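Local structure of putative NAD(P)H-flavin oxidoreductase (Neisseria meningitidis serogroup A / serotype 4A, 6WT2) at residues A[33-38]-A[202-207]; A[37-42]-A[163-168]; A[67-70]-A[75-78]; A[93-98]-A[142-147]; A[151-156]-A[196-201]. The protein binds FMN and probably uses NADH or NADPH to reduce nitro compounds, including the antibiotic chloramphenicol. All coordinates share one frame; numbering follows the deposited sequence. Where two conformers were deposited one is given.

Contact 1: A[33-38]-A[202-207]; sequences AEDFQF and FGYRVQ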
# COMPACT_ATOMS: atom_id res chain seq x y z
N ALA A 33 -19.60 11.19 -11.85
CA ALA A 33 -18.48 10.92 -12.75
C ALA A 33 -17.26 11.73 -12.35
O ALA A 33 -16.15 11.20 -12.28
CB ALA A 33 -18.88 11.22 -14.20
N GLU A 34 -17.46 13.02 -12.06
CA GLU A 34 -16.36 13.90 -11.67
C GLU A 34 -15.73 13.46 -10.36
O GLU A 34 -14.50 13.46 -10.23
CB GLU A 34 -16.85 15.34 -11.57
CG GLU A 34 -17.29 15.96 -12.91
CD GLU A 34 -18.63 15.42 -13.44
OE1 GLU A 34 -19.38 14.74 -12.68
OE2 GLU A 34 -18.94 15.68 -14.63
N ASP A 35 -16.54 13.10 -9.36
CA ASP A 35 -15.97 12.67 -8.09
C ASP A 35 -15.18 11.38 -8.26
O ASP A 35 -14.10 11.22 -7.66
CB ASP A 35 -17.06 12.49 -7.04
CG ASP A 35 -17.52 13.81 -6.44
OD1 ASP A 35 -16.92 14.86 -6.77
OD2 ASP A 35 -18.48 13.79 -5.64
N PHE A 36 -15.69 10.45 -9.07
CA PHE A 36 -14.96 9.20 -9.24
C PHE A 36 -13.68 9.40 -10.04
O PHE A 36 -12.70 8.69 -9.79
CB PHE A 36 -15.81 8.13 -9.92
CG PHE A 36 -15.21 6.77 -9.75
CD1 PHE A 36 -15.20 6.17 -8.50
CD2 PHE A 36 -14.56 6.14 -10.79
CE1 PHE A 36 -14.59 4.94 -8.31
CE2 PHE A 36 -13.96 4.91 -10.61
CZ PHE A 36 -13.97 4.31 -9.37
N GLN A 37 -13.67 10.33 -11.00
CA GLN A 37 -12.43 10.64 -11.70
C GLN A 37 -11.36 11.12 -10.72
O GLN A 37 -10.17 10.84 -10.89
CB GLN A 37 -12.65 11.70 -12.77
CG GLN A 37 -13.55 11.27 -13.92
CD GLN A 37 -12.84 10.38 -14.93
OE1 GLN A 37 -11.70 10.64 -15.32
NE2 GLN A 37 -13.52 9.32 -15.38
N PHE A 38 -11.78 11.91 -9.73
CA PHE A 38 -10.85 12.35 -8.68
C PHE A 38 -10.26 11.16 -7.93
O PHE A 38 -9.06 11.13 -7.64
CB PHE A 38 -11.58 13.32 -7.74
CG PHE A 38 -11.07 13.31 -6.31
CD1 PHE A 38 -9.91 13.99 -5.96
CD2 PHE A 38 -11.79 12.65 -5.32
CE1 PHE A 38 -9.47 13.98 -4.65
CE2 PHE A 38 -11.35 12.64 -4.00
CZ PHE A 38 -10.19 13.31 -3.67
N PHE A 202 -16.64 1.45 -3.37
CA PHE A 202 -16.81 2.86 -3.05
C PHE A 202 -18.28 3.23 -3.14
O PHE A 202 -18.99 2.76 -4.03
CB PHE A 202 -16.05 3.78 -4.01
CG PHE A 202 -14.57 3.58 -4.02
CD1 PHE A 202 -13.75 4.35 -3.21
CD2 PHE A 202 -13.99 2.63 -4.85
CE1 PHE A 202 -12.37 4.16 -3.22
CE2 PHE A 202 -12.61 2.43 -4.86
CZ PHE A 202 -11.80 3.19 -4.04
N GLY A 203 -18.70 4.12 -2.25
CA GLY A 203 -20.08 4.59 -2.26
C GLY A 203 -20.37 5.43 -1.04
O GLY A 203 -19.46 6.01 -0.43
N TYR A 204 -21.64 5.48 -0.68
CA TYR A 204 -22.12 6.22 0.47
C TYR A 204 -22.76 5.26 1.45
O TYR A 204 -23.64 4.48 1.07
CB TYR A 204 -23.09 7.31 0.03
CG TYR A 204 -22.47 8.31 -0.92
CD1 TYR A 204 -21.75 9.39 -0.43
CD2 TYR A 204 -22.59 8.16 -2.30
CE1 TYR A 204 -21.16 10.31 -1.28
CE2 TYR A 204 -22.00 9.09 -3.18
CZ TYR A 204 -21.29 10.16 -2.65
OH TYR A 204 -20.70 11.08 -3.48
N ARG A 205 -22.33 5.31 2.71
CA ARG A 205 -22.74 4.33 3.70
C ARG A 205 -24.24 4.42 3.98
O ARG A 205 -24.84 5.50 3.95
CB ARG A 205 -21.96 4.51 5.00
CG ARG A 205 -22.32 5.78 5.77
CD ARG A 205 -21.26 6.11 6.81
NE ARG A 205 -21.56 7.37 7.47
CZ ARG A 205 -21.03 8.54 7.12
NH1 ARG A 205 -20.17 8.61 6.12
NH2 ARG A 205 -21.36 9.65 7.79
N VAL A 206 -24.85 3.27 4.25
CA VAL A 206 -26.28 3.25 4.52
C VAL A 206 -26.59 3.55 5.99
O VAL A 206 -27.68 4.02 6.30
CB VAL A 206 -26.91 1.92 4.07
CG1 VAL A 206 -26.64 0.82 5.09
CG2 VAL A 206 -28.39 2.07 3.81
N GLN A 207 -25.64 3.31 6.89
CA GLN A 207 -25.86 3.54 8.31
C GLN A 207 -24.54 4.00 8.93
O GLN A 207 -23.50 4.03 8.28
CB GLN A 207 -26.39 2.29 9.01
CG GLN A 207 -25.48 1.07 8.87
CD GLN A 207 -26.15 -0.21 9.32
OE1 GLN A 207 -27.37 -0.26 9.49
NE2 GLN A 207 -25.37 -1.26 9.49
O HOH W 1 -20.59 12.05 -6.04
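Asp35 and Tyr204 meet through a single water molecule. From CB the aspartate leans toward the strand end, and the first torsion (chi1 -79°) sets CG beside the backbone N, anti to the carbonyl carbon. CG then splits into two oxygens with separate tasks. OD1 forms a salt bridge with Arg9 of the second subunit. Asp35 OD2 instead accepts a hydrogen bond from the water O at 2.8 Å. That water lies at the edge of the Tyr204 ring, in its plane, and its O is 2.7 Å from Tyr204 OH. Asp35 OD2 and Tyr204 OH are 4.1 Å apart, and the water links them. Carboxylate and phenol ring are turned 54° against each other. A short acid suits this place, since its two oxygens can serve the dimer partner and the water together. Deeper down the contact is purely apolar: Phe36 CE1 comes within 4.2 Å of Phe202 CD2, which lies near the plane of the Phe36 ring, at its edge. Phe36 also stacks on His85, and both phenylalanines touch Val87 of strand 85-92, so the start of helix 33-44 packs against the end of strand 194-203 and its sheet neighbour.

Contact 2: A[37-42]-A[163-168]; sequences QFILEL and AGIDSC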
# COMPACT_ATOMS: atom_id res chain seq x y z
N GLN A 37 -13.67 10.33 -11.00
CA GLN A 37 -12.43 10.64 -11.70
C GLN A 37 -11.36 11.12 -10.72
O GLN A 37 -10.17 10.84 -10.89
CB GLN A 37 -12.65 11.70 -12.77
CG GLN A 37 -13.55 11.27 -13.92
CD GLN A 37 -12.84 10.38 -14.93
OE1 GLN A 37 -11.70 10.64 -15.32
NE2 GLN A 37 -13.52 9.32 -15.38
N PHE A 38 -11.78 11.91 -9.73
CA PHE A 38 -10.85 12.35 -8.68
C PHE A 38 -10.26 11.16 -7.93
O PHE A 38 -9.06 11.13 -7.64
CB PHE A 38 -11.58 13.32 -7.74
CG PHE A 38 -11.07 13.31 -6.31
CD1 PHE A 38 -9.91 13.99 -5.96
CD2 PHE A 38 -11.79 12.65 -5.32
CE1 PHE A 38 -9.47 13.98 -4.65
CE2 PHE A 38 -11.35 12.64 -4.00
CZ PHE A 38 -10.19 13.31 -3.67
N ILE A 39 -11.09 10.16 -7.63
CA ILE A 39 -10.59 8.97 -6.94
C ILE A 39 -9.59 8.22 -7.82
O ILE A 39 -8.50 7.84 -7.36
CB ILE A 39 -11.78 8.06 -6.54
CG1 ILE A 39 -12.66 8.78 -5.51
CG2 ILE A 39 -11.28 6.74 -5.98
CD1 ILE A 39 -13.95 8.01 -5.21
N LEU A 40 -9.93 8.00 -9.09
CA LEU A 40 -8.97 7.34 -9.98
C LEU A 40 -7.66 8.13 -10.06
O LEU A 40 -6.58 7.54 -10.18
CB LEU A 40 -9.56 7.17 -11.38
CG LEU A 40 -10.78 6.25 -11.53
CD1 LEU A 40 -11.41 6.44 -12.92
CD2 LEU A 40 -10.40 4.79 -11.32
N GLU A 41 -7.75 9.45 -9.99
CA GLU A 41 -6.55 10.26 -10.11
C GLU A 41 -5.62 10.05 -8.93
O GLU A 41 -4.39 10.04 -9.08
CB GLU A 41 -6.91 11.74 -10.26
CG GLU A 41 -5.73 12.61 -10.68
CD GLU A 41 -5.26 12.33 -12.10
OE1 GLU A 41 -6.11 11.95 -12.95
OE2 GLU A 41 -4.05 12.48 -12.37
N LEU A 42 -6.19 9.84 -7.73
CA LEU A 42 -5.34 9.56 -6.58
C LEU A 42 -4.53 8.29 -6.80
O LEU A 42 -3.37 8.21 -6.40
CB LEU A 42 -6.19 9.45 -5.31
CG LEU A 42 -7.02 10.69 -4.98
CD1 LEU A 42 -8.05 10.36 -3.91
CD2 LEU A 42 -6.11 11.82 -4.52
N ALA A 163 -12.90 13.38 1.23
CA ALA A 163 -13.91 14.12 0.49
C ALA A 163 -15.34 13.66 0.78
O ALA A 163 -16.28 14.16 0.15
CB ALA A 163 -13.63 14.00 -1.02
N GLY A 164 -15.53 12.72 1.71
CA GLY A 164 -16.86 12.31 2.14
C GLY A 164 -17.41 11.06 1.50
O GLY A 164 -18.63 10.83 1.58
N ILE A 165 -16.58 10.24 0.88
CA ILE A 165 -17.02 9.09 0.11
C ILE A 165 -16.52 7.85 0.83
O ILE A 165 -15.34 7.75 1.18
CB ILE A 165 -16.50 9.15 -1.34
CG1 ILE A 165 -17.17 10.31 -2.09
CG2 ILE A 165 -16.71 7.80 -2.04
CD1 ILE A 165 -16.50 10.67 -3.41
N ASP A 166 -17.42 6.90 1.06
CA ASP A 166 -17.05 5.72 1.83
C ASP A 166 -16.44 4.68 0.91
O ASP A 166 -16.59 4.73 -0.32
CB ASP A 166 -18.27 5.14 2.54
CG ASP A 166 -18.78 6.03 3.65
OD1 ASP A 166 -18.08 6.17 4.66
OD2 ASP A 166 -19.88 6.61 3.50
N SER A 167 -15.73 3.72 1.52
CA SER A 167 -15.08 2.66 0.76
C SER A 167 -14.90 1.43 1.64
O SER A 167 -15.19 1.45 2.84
CB SER A 167 -13.73 3.14 0.20
OG SER A 167 -12.88 3.58 1.26
N CYS A 168 -14.43 0.34 1.01
CA CYS A 168 -13.98 -0.87 1.74
C CYS A 168 -12.91 -1.54 0.88
O CYS A 168 -13.16 -1.77 -0.31
CB CYS A 168 -15.11 -1.86 2.02
SG CYS A 168 -14.66 -3.21 3.18
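The ring of Phe38 is the one flat group in this contact, and the methyl of Ala163 meets it obliquely, with Ala163 CB 4.0 Å from Phe38 CE2. One face of the ring is covered from its own helix, one turn on, by Leu42 CG, which stands 4.1 Å above the plane and displaced toward the rim. At the ring's edge, in plane, lies the carbonyl O of Asp35. A large ring here spans the distance to a residue whose side chain is a single methyl. Ile39 and Ile165 close the second half of the contact tip to tip: their CD1 methyls are 4.1 Å apart. In Ile165 the first torsion (chi1 -67°) places CG1 beside the backbone N, and the chain beyond extends toward the helix. Between Ala163 and Ile165, Gly164 ends helix 138-162 in a Schellman motif; its positive phi of 98° is readily adopted by glycine and turns the chain. Ile39 and Ile165 both rest on Ala160 of helix 138-162, and Ile39 also touches Phe202 of strand 194-203. Helix 33-44 is packed against the junction of helix 138-162 with strand 166-170, outermost in the sheet of this chain, while Phe38 reaches Val12 of the second subunit.

Contact 3: A[67-70]-A[75-78]; sequences QAIK and GMAD. With FMN (flavin mononucleotide), chain G.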
# COMPACT_ATOMS: atom_id res chain seq x y z
N GLN A 67 -22.71 -9.67 -10.81
CA GLN A 67 -23.44 -10.88 -10.45
C GLN A 67 -22.62 -12.13 -10.74
O GLN A 67 -22.75 -13.13 -10.03
CB GLN A 67 -24.77 -10.93 -11.19
CG GLN A 67 -25.74 -9.88 -10.72
CD GLN A 67 -26.33 -10.20 -9.36
OE1 GLN A 67 -26.56 -9.30 -8.55
NE2 GLN A 67 -26.61 -11.47 -9.12
N ALA A 68 -21.75 -12.07 -11.76
CA ALA A 68 -20.94 -13.24 -12.10
C ALA A 68 -19.88 -13.53 -11.05
O ALA A 68 -19.51 -14.69 -10.86
CB ALA A 68 -20.28 -13.03 -13.46
N ILE A 69 -19.37 -12.50 -10.36
CA ILE A 69 -18.33 -12.72 -9.37
C ILE A 69 -18.89 -12.89 -7.97
O ILE A 69 -18.18 -13.39 -7.08
CB ILE A 69 -17.29 -11.57 -9.40
CG1 ILE A 69 -17.95 -10.22 -9.07
CG2 ILE A 69 -16.58 -11.52 -10.74
CD1 ILE A 69 -17.01 -9.05 -9.13
N LYS A 70 -20.15 -12.55 -7.75
CA LYS A 70 -20.74 -12.67 -6.42
C LYS A 70 -20.62 -14.05 -5.79
O LYS A 70 -20.29 -14.11 -4.59
CB LYS A 70 -22.21 -12.22 -6.49
CG LYS A 70 -22.95 -12.36 -5.17
CD LYS A 70 -24.43 -12.04 -5.30
CE LYS A 70 -24.65 -10.61 -5.77
NZ LYS A 70 -26.11 -10.37 -6.02
N GLY A 75 -16.36 -11.81 0.66
CA GLY A 75 -15.93 -10.63 1.38
C GLY A 75 -16.66 -9.35 1.01
O GLY A 75 -16.57 -8.36 1.75
N MSE A 76 -17.37 -9.34 -0.13
CA MSE A 76 -18.12 -8.16 -0.53
C MSE A 76 -19.49 -8.50 -1.14
O MSE A 76 -20.00 -7.75 -1.97
CB MSE A 76 -17.29 -7.34 -1.53
CG MSE A 76 -16.89 -8.13 -2.77
SE MSE A 76 -16.16 -6.96 -4.18
CE MSE A 76 -15.53 -8.33 -5.42
N ALA A 77 -20.08 -9.61 -0.71
CA ALA A 77 -21.27 -10.13 -1.39
C ALA A 77 -22.41 -9.12 -1.36
O ALA A 77 -23.05 -8.86 -2.38
CB ALA A 77 -21.71 -11.45 -0.75
N ASP A 78 -22.67 -8.52 -0.19
CA ASP A 78 -23.75 -7.55 -0.11
C ASP A 78 -23.41 -6.26 -0.85
O ASP A 78 -24.30 -5.61 -1.41
CB ASP A 78 -24.08 -7.27 1.36
CG ASP A 78 -24.70 -8.49 2.05
OD1 ASP A 78 -25.49 -9.22 1.41
OD2 ASP A 78 -24.40 -8.72 3.25
N1 FMN G . -13.44 -6.14 4.80
C2 FMN G . -14.40 -6.99 4.37
O2 FMN G . -15.53 -6.93 4.91
N3 FMN G . -14.21 -7.88 3.38
C4 FMN G . -13.02 -8.04 2.79
O4 FMN G . -12.85 -8.81 1.81
C4A FMN G . -11.91 -7.17 3.21
N5 FMN G . -10.67 -7.35 2.72
C5A FMN G . -9.68 -6.47 3.04
C6 FMN G . -8.51 -6.46 2.29
C7 FMN G . -7.50 -5.57 2.62
C7M FMN G . -6.21 -5.54 1.83
C8 FMN G . -7.69 -4.60 3.73
C8M FMN G . -6.62 -3.57 4.00
C9 FMN G . -8.89 -4.57 4.43
C9A FMN G . -9.92 -5.43 4.08
N10 FMN G . -11.16 -5.38 4.76
C10 FMN G . -12.16 -6.27 4.36
C1' FMN G . -11.41 -4.38 5.80
C2' FMN G . -10.77 -4.76 7.15
O2' FMN G . -11.52 -5.80 7.81
C3' FMN G . -10.68 -3.47 7.97
O3' FMN G . -9.78 -2.57 7.29
C4' FMN G . -10.16 -3.64 9.40
O4' FMN G . -11.00 -4.54 10.11
C5' FMN G . -10.12 -2.30 10.11
O5' FMN G . -11.40 -1.69 10.14
P FMN G . -11.55 -0.20 9.54
O1P FMN G . -10.92 -0.35 8.18
O2P FMN G . -13.01 0.15 9.50
O3P FMN G . -10.74 0.74 10.40
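Ile69 and Met76 approach at a slant, the terminal methyl of one against that of the other: Ile69 CD1 lies 4.1 Å from CE of Met76, a selenomethionine. In Met76 the first torsion (chi1 58°) holds CG between the backbone N and the carbonyl carbon, and from there the chain runs out straight, carrying selenium and methyl toward the end of helix 63-69. A long, unbranched, apolar chain suits this reach, and the branched Ile69 offers it a compact surface; both also touch Met178 and Leu86. Lys70 takes a different course. Its chain bends at the third torsion, Lys70 CE passes 4.1 Å from Ala77 O, and its ammonium group forms a salt bridge with Asp81, so the aliphatic part packs here while the charge is met by helix 79-82. Gly75 O, next to Met76 in the chain, accepts a hydrogen bond from N3 of the flavin, 2.9 Å long and moderately bent at 140°. Glycine leaves room beside the flavin O4. N3 normally keeps its proton in oxidised and reduced flavin, so a carbonyl acceptor can probably serve both states; apolar packing and polar recognition of the cofactor thus sit on adjacent residues.

Contact 4: A[93-98]-A[142-147]; sequences KNARFD and FDWCCR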
# COMPACT_ATOMS: atom_id res chain seq x y z
N LYS A 93 2.47 -8.75 -14.36
CA LYS A 93 3.24 -9.98 -14.27
C LYS A 93 4.57 -9.84 -15.01
O LYS A 93 4.66 -9.13 -16.02
CB LYS A 93 2.46 -11.17 -14.85
CG LYS A 93 1.20 -11.54 -14.06
CD LYS A 93 0.58 -12.83 -14.58
CE LYS A 93 -0.63 -13.24 -13.75
NZ LYS A 93 -1.30 -14.45 -14.33
N ASN A 94 5.58 -10.55 -14.52
CA ASN A 94 6.90 -10.64 -15.15
C ASN A 94 7.44 -9.26 -15.52
O ASN A 94 7.86 -9.01 -16.65
CB ASN A 94 6.85 -11.56 -16.38
CG ASN A 94 6.44 -12.97 -16.01
OD1 ASN A 94 5.39 -13.45 -16.43
ND2 ASN A 94 7.25 -13.63 -15.19
N ALA A 95 7.41 -8.36 -14.54
CA ALA A 95 7.97 -7.02 -14.69
C ALA A 95 9.48 -7.04 -14.43
O ALA A 95 10.01 -6.34 -13.56
CB ALA A 95 7.25 -6.05 -13.77
N ARG A 96 10.17 -7.86 -15.23
CA ARG A 96 11.63 -7.94 -15.18
C ARG A 96 12.27 -6.64 -15.67
O ARG A 96 11.69 -5.89 -16.46
CB ARG A 96 12.13 -9.10 -16.05
CG ARG A 96 11.75 -10.48 -15.56
CD ARG A 96 12.14 -11.54 -16.58
NE ARG A 96 13.49 -11.32 -17.09
CZ ARG A 96 14.60 -11.78 -16.51
NH1 ARG A 96 14.54 -12.49 -15.39
NH2 ARG A 96 15.78 -11.52 -17.06
N PHE A 97 13.51 -6.41 -15.23
CA PHE A 97 14.25 -5.23 -15.67
C PHE A 97 14.34 -5.13 -17.20
O PHE A 97 14.43 -4.02 -17.74
CB PHE A 97 15.67 -5.24 -15.08
CG PHE A 97 16.53 -6.35 -15.61
CD1 PHE A 97 17.41 -6.12 -16.66
CD2 PHE A 97 16.41 -7.63 -15.10
CE1 PHE A 97 18.17 -7.14 -17.17
CE2 PHE A 97 17.17 -8.67 -15.61
CZ PHE A 97 18.06 -8.42 -16.65
N ASP A 98 14.35 -6.26 -17.91
CA ASP A 98 14.52 -6.28 -19.36
C ASP A 98 13.20 -6.42 -20.12
O ASP A 98 13.21 -6.72 -21.32
CB ASP A 98 15.49 -7.39 -19.77
CG ASP A 98 15.08 -8.78 -19.25
OD1 ASP A 98 13.93 -8.96 -18.80
OD2 ASP A 98 15.93 -9.70 -19.29
N PHE A 142 5.72 -11.04 -9.28
CA PHE A 142 4.34 -10.56 -9.30
C PHE A 142 3.97 -9.91 -7.96
O PHE A 142 3.31 -8.86 -7.93
CB PHE A 142 3.39 -11.72 -9.63
CG PHE A 142 1.92 -11.37 -9.52
CD1 PHE A 142 1.33 -10.46 -10.39
CD2 PHE A 142 1.12 -11.97 -8.55
CE1 PHE A 142 -0.02 -10.15 -10.29
CE2 PHE A 142 -0.23 -11.67 -8.45
CZ PHE A 142 -0.80 -10.76 -9.31
N ASP A 143 4.40 -10.52 -6.85
CA ASP A 143 4.09 -9.97 -5.53
C ASP A 143 4.74 -8.60 -5.32
O ASP A 143 4.15 -7.74 -4.65
CB ASP A 143 4.53 -10.96 -4.45
CG ASP A 143 3.43 -11.99 -4.11
OD1 ASP A 143 2.27 -11.82 -4.58
OD2 ASP A 143 3.71 -12.96 -3.36
N TRP A 144 5.93 -8.38 -5.90
CA TRP A 144 6.54 -7.06 -5.90
C TRP A 144 5.60 -6.01 -6.51
O TRP A 144 5.37 -4.95 -5.93
CB TRP A 144 7.86 -7.10 -6.67
CG TRP A 144 8.57 -5.78 -6.76
CD1 TRP A 144 8.95 -4.96 -5.73
CD2 TRP A 144 8.99 -5.12 -7.97
NE1 TRP A 144 9.58 -3.83 -6.22
CE2 TRP A 144 9.61 -3.91 -7.59
CE3 TRP A 144 8.90 -5.44 -9.33
CZ2 TRP A 144 10.14 -3.02 -8.53
CZ3 TRP A 144 9.41 -4.55 -10.25
CH2 TRP A 144 10.04 -3.36 -9.85
N CYS A 145 5.02 -6.32 -7.68
CA CYS A 145 4.10 -5.36 -8.28
C CYS A 145 2.83 -5.21 -7.45
O CYS A 145 2.33 -4.09 -7.29
CB CYS A 145 3.78 -5.78 -9.72
SG CYS A 145 5.26 -5.64 -10.77
N CYS A 146 2.30 -6.32 -6.92
CA CYS A 146 1.13 -6.24 -6.03
C CYS A 146 1.33 -5.28 -4.86
O CYS A 146 0.41 -4.55 -4.48
CB CYS A 146 0.77 -7.64 -5.51
SG CYS A 146 0.03 -8.73 -6.77
N ARG A 147 2.53 -5.28 -4.26
CA ARG A 147 2.78 -4.35 -3.17
C ARG A 147 2.56 -2.91 -3.60
O ARG A 147 1.93 -2.12 -2.88
CB ARG A 147 4.21 -4.51 -2.63
CG ARG A 147 4.54 -5.86 -2.00
CD ARG A 147 6.03 -5.91 -1.73
NE ARG A 147 6.46 -7.14 -1.09
CZ ARG A 147 7.51 -7.21 -0.26
NH1 ARG A 147 8.21 -6.11 0.00
NH2 ARG A 147 7.85 -8.37 0.29
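With CG of Phe142 anti to the backbone N (chi1 173°) and CG of Lys93 beside its own backbone N (chi1 -65°), ring and aliphatic chain slant across one another. Lys93 CG is 3.8 Å from Phe142 CD1. CG does the touching, and the extended chain carries NZ on to hydrogen-bond the carbonyl O of Ala191. One face of the Phe142 ring is taken by Cys146 SG, 3.3 Å above the plane and displaced toward the rim. Ala95, the centre of an inverse gamma turn, makes the tightest approach: its CB is 3.6 Å from Cys145 SG, and a methyl suits so close an approach. Ala95 O lies 3.8 Å from Trp144 CZ3, at the edge of the indole and near its plane. That oxygen also accepts a hydrogen bond from Gln128 NE2, while Trp144 NE1 donates to Glu171 of the second subunit. Farther along, Arg96 grips Asp98 side-on with NE and NH2, a salt bridge within the segment, just before helix 100-108. The segment leaving strand 85-92 is therefore laid over helix 138-162, whose Phe142, Cys145 and Cys146 also touch Ala91 of that strand, while Trp144 reaches across to Phe127 and Gln128 of helix 114-131.

Contact 5: A[151-156]-A[196-201]; sequences IALGNM and VSVAAT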
# COMPACT_ATOMS: atom_id res chain seq x y z
N ILE A 151 -0.33 0.67 -2.41
CA ILE A 151 -0.14 2.10 -2.22
C ILE A 151 -1.28 2.86 -2.88
O ILE A 151 -1.91 3.73 -2.27
CB ILE A 151 1.21 2.56 -2.79
CG1 ILE A 151 2.35 1.75 -2.20
CG2 ILE A 151 1.38 4.06 -2.58
CD1 ILE A 151 3.70 2.13 -2.81
N ALA A 152 -1.55 2.55 -4.16
CA ALA A 152 -2.66 3.19 -4.86
C ALA A 152 -3.98 2.93 -4.16
O ALA A 152 -4.81 3.83 -4.02
CB ALA A 152 -2.72 2.70 -6.30
N LEU A 153 -4.19 1.69 -3.72
CA LEU A 153 -5.39 1.36 -2.95
C LEU A 153 -5.53 2.26 -1.73
O LEU A 153 -6.57 2.90 -1.52
CB LEU A 153 -5.35 -0.11 -2.53
CG LEU A 153 -6.40 -0.53 -1.50
CD1 LEU A 153 -7.72 -0.71 -2.20
CD2 LEU A 153 -5.96 -1.81 -0.80
N GLY A 154 -4.48 2.33 -0.90
CA GLY A 154 -4.53 3.17 0.29
C GLY A 154 -4.85 4.62 -0.02
O GLY A 154 -5.68 5.25 0.65
N ASN A 155 -4.22 5.17 -1.06
CA ASN A 155 -4.40 6.58 -1.40
C ASN A 155 -5.81 6.87 -1.91
O ASN A 155 -6.42 7.87 -1.54
CB ASN A 155 -3.37 7.01 -2.44
CG ASN A 155 -2.02 7.29 -1.83
OD1 ASN A 155 -1.90 7.63 -0.64
ND2 ASN A 155 -0.97 7.20 -2.65
N MSE A 156 -6.34 6.01 -2.77
CA MSE A 156 -7.69 6.19 -3.26
C MSE A 156 -8.73 6.17 -2.13
O MSE A 156 -9.62 7.02 -2.08
CB MSE A 156 -8.00 5.13 -4.32
CG MSE A 156 -7.22 5.37 -5.59
SE MSE A 156 -7.23 3.83 -6.76
CE MSE A 156 -9.15 3.77 -7.06
N VAL A 196 -4.76 -10.45 -10.80
CA VAL A 196 -5.58 -9.76 -9.81
C VAL A 196 -4.81 -9.60 -8.50
O VAL A 196 -4.19 -10.55 -8.01
CB VAL A 196 -6.91 -10.49 -9.61
CG1 VAL A 196 -7.62 -9.95 -8.38
CG2 VAL A 196 -7.78 -10.34 -10.89
N SER A 197 -4.86 -8.40 -7.95
CA SER A 197 -4.10 -8.01 -6.77
C SER A 197 -4.97 -7.83 -5.53
O SER A 197 -4.70 -8.42 -4.48
CB SER A 197 -3.35 -6.70 -7.05
OG SER A 197 -2.70 -6.26 -5.88
N VAL A 198 -6.02 -7.01 -5.64
CA VAL A 198 -6.88 -6.60 -4.53
C VAL A 198 -8.07 -5.86 -5.15
O VAL A 198 -8.04 -5.51 -6.33
CB VAL A 198 -6.10 -5.70 -3.54
CG1 VAL A 198 -5.74 -4.37 -4.22
CG2 VAL A 198 -6.85 -5.50 -2.20
N ALA A 199 -9.14 -5.66 -4.38
CA ALA A 199 -10.30 -4.91 -4.85
C ALA A 199 -10.69 -3.87 -3.81
O ALA A 199 -10.21 -3.89 -2.67
CB ALA A 199 -11.48 -5.85 -5.16
N ALA A 200 -11.55 -2.94 -4.22
CA ALA A 200 -12.11 -1.95 -3.32
C ALA A 200 -13.50 -1.56 -3.80
O ALA A 200 -13.73 -1.45 -5.00
CB ALA A 200 -11.24 -0.70 -3.25
N THR A 201 -14.41 -1.34 -2.86
CA THR A 201 -15.72 -0.78 -3.15
C THR A 201 -15.76 0.68 -2.72
O THR A 201 -15.02 1.10 -1.84
CB THR A 201 -16.83 -1.57 -2.43
OG1 THR A 201 -16.63 -1.53 -1.00
CG2 THR A 201 -16.82 -3.03 -2.87
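Leu153 makes nearly the whole helix side of this contact, dividing its two methyls between Val198 and Ala200. Its first torsion puts CG anti to the backbone N (chi1 169°), which sends the fork straight from the helix toward the sheet. Leu153 CD1 rests on Ala200 CB at 3.7 Å and also passes 4.1 Å from the carbonyl O of Ala199. The other branch, Leu153 CD2, lies 4.0 Å from Val198 CG2, the two side chains crossing at a slant. The residue types fit this division: a forked leucine can straddle two positions, the small methyl of Ala200 lets the backbones draw near, with the CA atoms of Leu153 and Ala200 7.5 Å apart, and the branched valine offers CG2 to the other methyl. Ala199, between them, points its CB away from the helix. No hydrogen bond crosses the contact. Phe89 of strand 85-92 touches both Leu153 and Val198, and Leu153 also packs on Ile151 of the second subunit. Helix 151-156 and strand 196-201 run in nearly the same direction, 9° apart, with axes 9.8 Å from each other. Val198 comes about 4 Å from a bound FMN at the dimethylbenzene end of the flavin, and Ile151 lines the pocket of the other flavin of the dimer. A long helix packed on the central antiparallel sheet, close to flavin and dimer interface, is characteristic of the FMN-dependent nitroreductase fold.

Contacts 1 and 2 begin on the same helix, 33-44, and their centres are 6 Å apart; they reach neighbouring strands of one antiparallel sheet, 194-203 and 166-170, joined between Gly203 and Asp166. Contact 5, near the chain's centre, shares strand 194-203 with contact 1 and helix 138-162 with contact 4. Contact 4 lies across the chain, its centre about 30 Å from that of contact 1. Along the chain, contact 3 closes before contacts 4 and 5 open, and all three fall within the span bridged by contact 1. Four contacts touch the second subunit; contact 3 does not, but with contacts 2 and 5 it reaches a flavin, so core, dimer and cofactor site are built together.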